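Cytochrome P450 CYP260B1 (Sorangium cellulosum, PDB 5HIW) is a bacterial haem-thiolate protein of the cytochrome P450 superfamily, holding a protoporphyrin IX with iron inside a largely helical fold with a smaller sheet part. Local coordinates at residues 85-99 with 197-210. Residues are numbered along the deposited sequence; the frame is centred on the assembly and turned at random.
Sequences RLFNAVLSPRVISRY and DTLLGEIARAIVAE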
loop_
_atom_site.group_PDB
_atom_site.type_symbol
_atom_site.label_atom_id
_atom_site.label_comp_id
_atom_site.label_asym_id
_atom_site.label_seq_id
_atom_site.Cartn_x
_atom_site.Cartn_y
_atom_site.Cartn_z
ATOM N N ARG A 85 -14.718 -13.015 3.279
ATOM C CA ARG A 85 -15.827 -13.056 2.333
ATOM C C ARG A 85 -16.623 -11.754 2.304
ATOM O O ARG A 85 -17.039 -11.261 1.244
ATOM C CB ARG A 85 -16.781 -14.248 2.648
ATOM C CG ARG A 85 -16.430 -15.549 1.928
ATOM C CD ARG A 85 -17.677 -16.458 1.787
ATOM N NE ARG A 85 -18.603 -16.266 2.929
ATOM C CZ ARG A 85 -18.631 -17.002 4.055
ATOM N NH1 ARG A 85 -17.827 -18.058 4.239
ATOM N NH2 ARG A 85 -19.511 -16.694 5.006
ATOM N N LEU A 86 -16.810 -11.195 3.480
ATOM C CA LEU A 86 -17.465 -9.863 3.633
ATOM C C LEU A 86 -16.642 -8.816 2.928
ATOM O O LEU A 86 -17.155 -8.105 2.126
ATOM C CB LEU A 86 -17.516 -9.454 5.077
ATOM C CG LEU A 86 -17.955 -8.046 5.442
ATOM C CD1 LEU A 86 -19.330 -7.888 4.851
ATOM C CD2 LEU A 86 -17.962 -8.022 6.976
ATOM N N PHE A 87 -15.351 -8.705 3.290
ATOM C CA PHE A 87 -14.466 -7.736 2.546
ATOM C C PHE A 87 -14.458 -7.939 1.058
ATOM O O PHE A 87 -14.507 -6.992 0.313
ATOM C CB PHE A 87 -13.048 -7.756 3.142
ATOM C CG PHE A 87 -12.923 -7.088 4.492
ATOM C CD1 PHE A 87 -13.331 -7.721 5.660
ATOM C CD2 PHE A 87 -12.434 -5.802 4.594
ATOM C CE1 PHE A 87 -13.199 -7.161 6.890
ATOM C CE2 PHE A 87 -12.307 -5.193 5.833
ATOM C CZ PHE A 87 -12.673 -5.865 6.995
ATOM N N ASN A 88 -14.378 -9.193 0.584
ATOM C CA ASN A 88 -14.362 -9.425 -0.858
ATOM C C ASN A 88 -15.630 -8.890 -1.523
ATOM O O ASN A 88 -15.589 -8.343 -2.663
ATOM C CB ASN A 88 -14.184 -10.900 -1.223
ATOM C CG ASN A 88 -12.796 -11.420 -0.918
ATOM O OD1 ASN A 88 -11.865 -10.657 -0.837
ATOM N ND2 ASN A 88 -12.656 -12.744 -0.785
ATOM N N ALA A 89 -16.743 -8.997 -0.822
ATOM C CA ALA A 89 -18.015 -8.550 -1.375
ATOM C C ALA A 89 -18.101 -7.055 -1.493
ATOM O O ALA A 89 -18.763 -6.545 -2.353
ATOM C CB ALA A 89 -19.210 -9.060 -0.538
ATOM N N VAL A 90 -17.440 -6.317 -0.625
ATOM C CA VAL A 90 -17.550 -4.879 -0.722
ATOM C C VAL A 90 -16.486 -4.287 -1.629
ATOM O O VAL A 90 -16.492 -3.098 -1.809
ATOM C CB VAL A 90 -17.526 -4.195 0.638
ATOM C CG1 VAL A 90 -18.622 -4.778 1.535
ATOM C CG2 VAL A 90 -16.227 -4.393 1.315
ATOM N N LEU A 91 -15.564 -5.104 -2.137
ATOM C CA LEU A 91 -14.564 -4.630 -3.059
ATOM C C LEU A 91 -14.551 -5.410 -4.406
ATOM O O LEU A 91 -13.494 -5.537 -5.099
ATOM C CB LEU A 91 -13.186 -4.746 -2.419
ATOM C CG LEU A 91 -13.011 -3.772 -1.282
ATOM C CD1 LEU A 91 -11.887 -4.201 -0.343
ATOM C CD2 LEU A 91 -12.833 -2.361 -1.741
ATOM N N SER A 92 -15.729 -5.843 -4.796
ATOM C CA SER A 92 -15.909 -6.692 -5.982
ATOM C C SER A 92 -15.843 -5.794 -7.187
ATOM O O SER A 92 -16.005 -4.582 -7.065
ATOM C CB SER A 92 -17.286 -7.370 -5.852
ATOM O OG SER A 92 -18.263 -6.418 -6.103
ATOM N N PRO A 93 -15.763 -6.344 -8.449
ATOM C CA PRO A 93 -15.647 -5.503 -9.635
ATOM C C PRO A 93 -16.834 -4.582 -9.860
ATOM O O PRO A 93 -16.683 -3.434 -10.227
ATOM C CB PRO A 93 -15.468 -6.525 -10.781
ATOM C CG PRO A 93 -14.714 -7.613 -10.103
ATOM C CD PRO A 93 -15.341 -7.735 -8.730
ATOM N N ARG A 94 -18.031 -5.049 -9.619
ATOM C CA ARG A 94 -19.179 -4.124 -9.672
ATOM C C ARG A 94 -18.994 -2.900 -8.749
ATOM O O ARG A 94 -19.338 -1.785 -9.137
ATOM C CB ARG A 94 -20.404 -4.897 -9.181
ATOM C CG ARG A 94 -21.640 -3.997 -9.112
ATOM C CD ARG A 94 -22.781 -4.748 -8.383
ATOM N NE ARG A 94 -22.562 -5.090 -6.957
ATOM C CZ ARG A 94 -22.583 -4.233 -5.926
ATOM N NH1 ARG A 94 -22.745 -2.944 -6.105
ATOM N NH2 ARG A 94 -22.430 -4.683 -4.687
ATOM N N VAL A 95 -18.502 -3.119 -7.520
ATOM C CA VAL A 95 -18.370 -2.011 -6.536
ATOM C C VAL A 95 -17.271 -1.050 -6.998
ATOM O O VAL A 95 -17.427 0.207 -6.954
ATOM C CB VAL A 95 -18.053 -2.565 -5.126
ATOM C CG1 VAL A 95 -17.773 -1.392 -4.189
ATOM C CG2 VAL A 95 -19.201 -3.419 -4.556
ATOM N N ILE A 96 -16.172 -1.639 -7.473
ATOM C CA ILE A 96 -15.047 -0.881 -7.932
ATOM C C ILE A 96 -15.509 0.019 -9.038
ATOM O O ILE A 96 -15.197 1.176 -9.042
ATOM C CB ILE A 96 -13.823 -1.749 -8.299
ATOM C CG1 ILE A 96 -13.333 -2.617 -7.163
ATOM C CG2 ILE A 96 -12.797 -0.899 -8.993
ATOM C CD1 ILE A 96 -12.742 -1.821 -6.025
ATOM N N SER A 97 -16.244 -0.470 -10.044
ATOM C CA SER A 97 -16.644 0.388 -11.132
ATOM C C SER A 97 -17.640 1.454 -10.646
ATOM O O SER A 97 -17.578 2.603 -11.076
ATOM C CB SER A 97 -17.375 -0.477 -12.211
ATOM O OG SER A 97 -17.963 0.337 -13.161
ATOM N N ARG A 98 -18.495 1.061 -9.717
ATOM C CA ARG A 98 -19.467 2.033 -9.169
ATOM C C ARG A 98 -18.773 3.237 -8.595
ATOM O O ARG A 98 -19.194 4.386 -8.859
ATOM C CB ARG A 98 -20.297 1.405 -8.042
ATOM C CG ARG A 98 -21.295 2.414 -7.433
ATOM C CD ARG A 98 -22.326 1.655 -6.560
ATOM N NE ARG A 98 -22.921 0.690 -7.499
ATOM C CZ ARG A 98 -23.721 -0.339 -7.212
ATOM N NH1 ARG A 98 -24.149 -0.571 -5.955
ATOM N NH2 ARG A 98 -24.110 -1.133 -8.227
ATOM N N TYR A 99 -17.770 2.949 -7.791
ATOM C CA TYR A 99 -16.993 4.037 -7.112
ATOM C C TYR A 99 -15.954 4.704 -7.951
ATOM O O TYR A 99 -15.641 5.897 -7.747
ATOM C CB TYR A 99 -16.535 3.590 -5.728
ATOM C CG TYR A 99 -17.791 3.422 -4.900
ATOM C CD1 TYR A 99 -18.577 4.540 -4.558
ATOM C CD2 TYR A 99 -18.211 2.171 -4.495
ATOM C CE1 TYR A 99 -19.771 4.377 -3.877
ATOM C CE2 TYR A 99 -19.397 1.992 -3.860
ATOM C CZ TYR A 99 -20.183 3.102 -3.536
ATOM O OH TYR A 99 -21.374 2.923 -2.846
ATOM N N ASP A 197 -25.767 5.920 -0.810
ATOM C CA ASP A 197 -25.032 5.372 -1.955
ATOM C C ASP A 197 -23.500 5.278 -1.706
ATOM O O ASP A 197 -22.753 5.190 -2.647
ATOM C CB ASP A 197 -25.277 6.268 -3.198
ATOM C CG ASP A 197 -25.049 7.773 -2.900
ATOM O OD1 ASP A 197 -24.603 8.099 -1.761
ATOM O OD2 ASP A 197 -25.337 8.639 -3.781
ATOM N N THR A 198 -23.010 5.309 -0.469
ATOM C CA THR A 198 -21.555 5.305 -0.322
ATOM C C THR A 198 -21.066 3.926 -0.116
ATOM O O THR A 198 -21.858 2.979 0.126
ATOM C CB THR A 198 -21.152 6.128 0.906
ATOM O OG1 THR A 198 -21.585 5.407 2.066
ATOM C CG2 THR A 198 -21.676 7.561 0.819
ATOM N N LEU A 199 -19.735 3.762 -0.119
ATOM C CA LEU A 199 -19.204 2.477 0.150
ATOM C C LEU A 199 -19.553 2.077 1.594
ATOM O O LEU A 199 -19.808 0.896 1.854
ATOM C CB LEU A 199 -17.684 2.435 -0.049
ATOM C CG LEU A 199 -16.988 1.092 0.160
ATOM C CD1 LEU A 199 -17.543 -0.005 -0.795
ATOM C CD2 LEU A 199 -15.498 1.310 -0.017
ATOM N N LEU A 200 -19.606 3.056 2.518
ATOM C CA LEU A 200 -19.873 2.701 3.921
ATOM C C LEU A 200 -21.279 2.164 3.863
ATOM O O LEU A 200 -21.623 1.198 4.547
ATOM C CB LEU A 200 -19.738 3.897 4.902
ATOM C CG LEU A 200 -20.147 3.491 6.321
ATOM C CD1 LEU A 200 -19.416 4.371 7.342
ATOM C CD2 LEU A 200 -21.667 3.646 6.497
ATOM N N GLY A 201 -22.104 2.749 3.045
ATOM C CA GLY A 201 -23.457 2.126 2.807
ATOM C C GLY A 201 -23.539 0.680 2.299
ATOM O O GLY A 201 -24.338 -0.115 2.819
ATOM N N GLU A 202 -22.724 0.310 1.309
ATOM C CA GLU A 202 -22.627 -1.079 0.838
ATOM C C GLU A 202 -22.115 -1.960 1.989
ATOM O O GLU A 202 -22.478 -3.133 2.097
ATOM C CB GLU A 202 -21.581 -1.269 -0.299
ATOM C CG GLU A 202 -21.841 -0.552 -1.634
ATOM C CD GLU A 202 -22.553 -1.420 -2.648
ATOM O OE1 GLU A 202 -22.611 -2.655 -2.404
ATOM O OE2 GLU A 202 -22.991 -0.856 -3.677
ATOM N N ILE A 203 -21.245 -1.441 2.837
ATOM C CA ILE A 203 -20.678 -2.295 3.903
ATOM C C ILE A 203 -21.789 -2.606 4.923
ATOM O O ILE A 203 -21.947 -3.751 5.386
ATOM C CB ILE A 203 -19.497 -1.603 4.612
ATOM C CG1 ILE A 203 -18.236 -1.697 3.780
ATOM C CG2 ILE A 203 -19.185 -2.252 5.914
ATOM C CD1 ILE A 203 -17.278 -0.542 4.036
ATOM N N ALA A 204 -22.570 -1.586 5.251
ATOM C CA ALA A 204 -23.607 -1.786 6.275
ATOM C C ALA A 204 -24.557 -2.860 5.795
ATOM O O ALA A 204 -24.919 -3.766 6.532
ATOM C CB ALA A 204 -24.293 -0.483 6.602
ATOM N N ARG A 205 -24.889 -2.818 4.522
ATOM C CA ARG A 205 -25.706 -3.856 3.894
ATOM C C ARG A 205 -25.075 -5.240 3.729
ATOM O O ARG A 205 -25.758 -6.267 3.932
ATOM C CB ARG A 205 -26.377 -3.283 2.608
ATOM C CG ARG A 205 -27.424 -2.211 3.015
ATOM C CD ARG A 205 -28.128 -1.383 1.929
ATOM N NE ARG A 205 -27.214 -0.695 0.999
ATOM C CZ ARG A 205 -26.663 -1.234 -0.110
ATOM N NH1 ARG A 205 -26.900 -2.508 -0.490
ATOM N NH2 ARG A 205 -25.847 -0.482 -0.865
ATOM N N ALA A 206 -23.774 -5.333 3.451
ATOM C CA ALA A 206 -23.066 -6.589 3.428
ATOM C C ALA A 206 -22.906 -7.260 4.783
ATOM O O ALA A 206 -22.744 -8.484 4.861
ATOM C CB ALA A 206 -21.666 -6.413 2.853
ATOM N N ILE A 207 -22.812 -6.452 5.839
ATOM C CA ILE A 207 -22.761 -7.006 7.200
ATOM C C ILE A 207 -24.033 -7.809 7.479
ATOM O O ILE A 207 -23.986 -8.920 8.034
ATOM C CB ILE A 207 -22.483 -5.867 8.187
ATOM C CG1 ILE A 207 -20.974 -5.510 8.048
ATOM C CG2 ILE A 207 -22.833 -6.203 9.634
ATOM C CD1 ILE A 207 -20.610 -4.203 8.690
ATOM N N VAL A 208 -25.167 -7.264 7.078
ATOM C CA VAL A 208 -26.430 -7.990 7.213
ATOM C C VAL A 208 -26.498 -9.295 6.353
ATOM O O VAL A 208 -26.872 -10.357 6.851
ATOM C CB VAL A 208 -27.590 -7.045 6.949
ATOM C CG1 VAL A 208 -28.868 -7.834 7.023
ATOM C CG2 VAL A 208 -27.537 -5.870 7.953
ATOM N N ALA A 209 -26.062 -9.233 5.091
ATOM C CA ALA A 209 -25.992 -10.448 4.197
ATOM C C ALA A 209 -25.114 -11.642 4.699
ATOM O O ALA A 209 -25.297 -12.792 4.277
ATOM C CB ALA A 209 -25.605 -10.050 2.758
ATOM N N GLU A 210 -24.189 -11.370 5.621
ATOM C CA GLU A 210 -23.373 -12.371 6.246
ATOM C C GLU A 210 -23.861 -12.620 7.681
ATOM O O GLU A 210 -23.238 -13.394 8.434
ATOM C CB GLU A 210 -21.925 -11.863 6.266
ATOM C CG GLU A 210 -21.234 -11.883 4.910
ATOM C CD GLU A 210 -20.668 -13.246 4.598
ATOM O OE1 GLU A 210 -20.416 -14.035 5.551
ATOM O OE2 GLU A 210 -20.476 -13.533 3.401
#
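Glu-202 reaches from helix 199-209 as a knob into a hole formed by Arg-94, Val-95, Arg-98 and Tyr-99. Its CB points toward helix 93-99; CG lies at the edge of the Tyr-99 ring, 3.7 Å from Tyr-99 OH. A bend at chi2 (-94°) then turns the carboxylate to the arginines. Arg-94 grips it end-on: NH2 gives a nearly straight bond (175°) to Glu-202 OE1 and NH1 another to OE2, both in the guanidinium plane. Arg-98 NH1 completes the salt-bridge network at OE2, but at 2.6 Å and a poor angle its exact placement is doubtful. The Tyr-99 ring lies between Arg-98 CG and Leu-199 CB, and its hydroxyl suits the place by donating to Asp-197 O (2.7 Å). Beneath this cluster Leu-199 CD1 meets Val-95 CG1 and covers Val-90 O, a buried carbonyl without a partner; the Leu-199 side chain is about 7 Å from the haem.

Helix 199-209 runs roughly antiparallel to helix 85-90 (141°). Here small Ala-206 admits Leu-86, whose CD1 comes tightly to Ala-206 CB at 3.4 Å, and Val-90 CG1 rests on Ile-203 CG1. At the far end Arg-85 forms a salt bridge, NH2 to Glu-210 OE1 (2.9 Å) on its syn lone pair, with a weak NE bond to OE2. Acids of segment 197-210 thus meet bases from two successive helices, and Arg-94, with Arg-98 close by, would probably favour the ionised form of buried Glu-202.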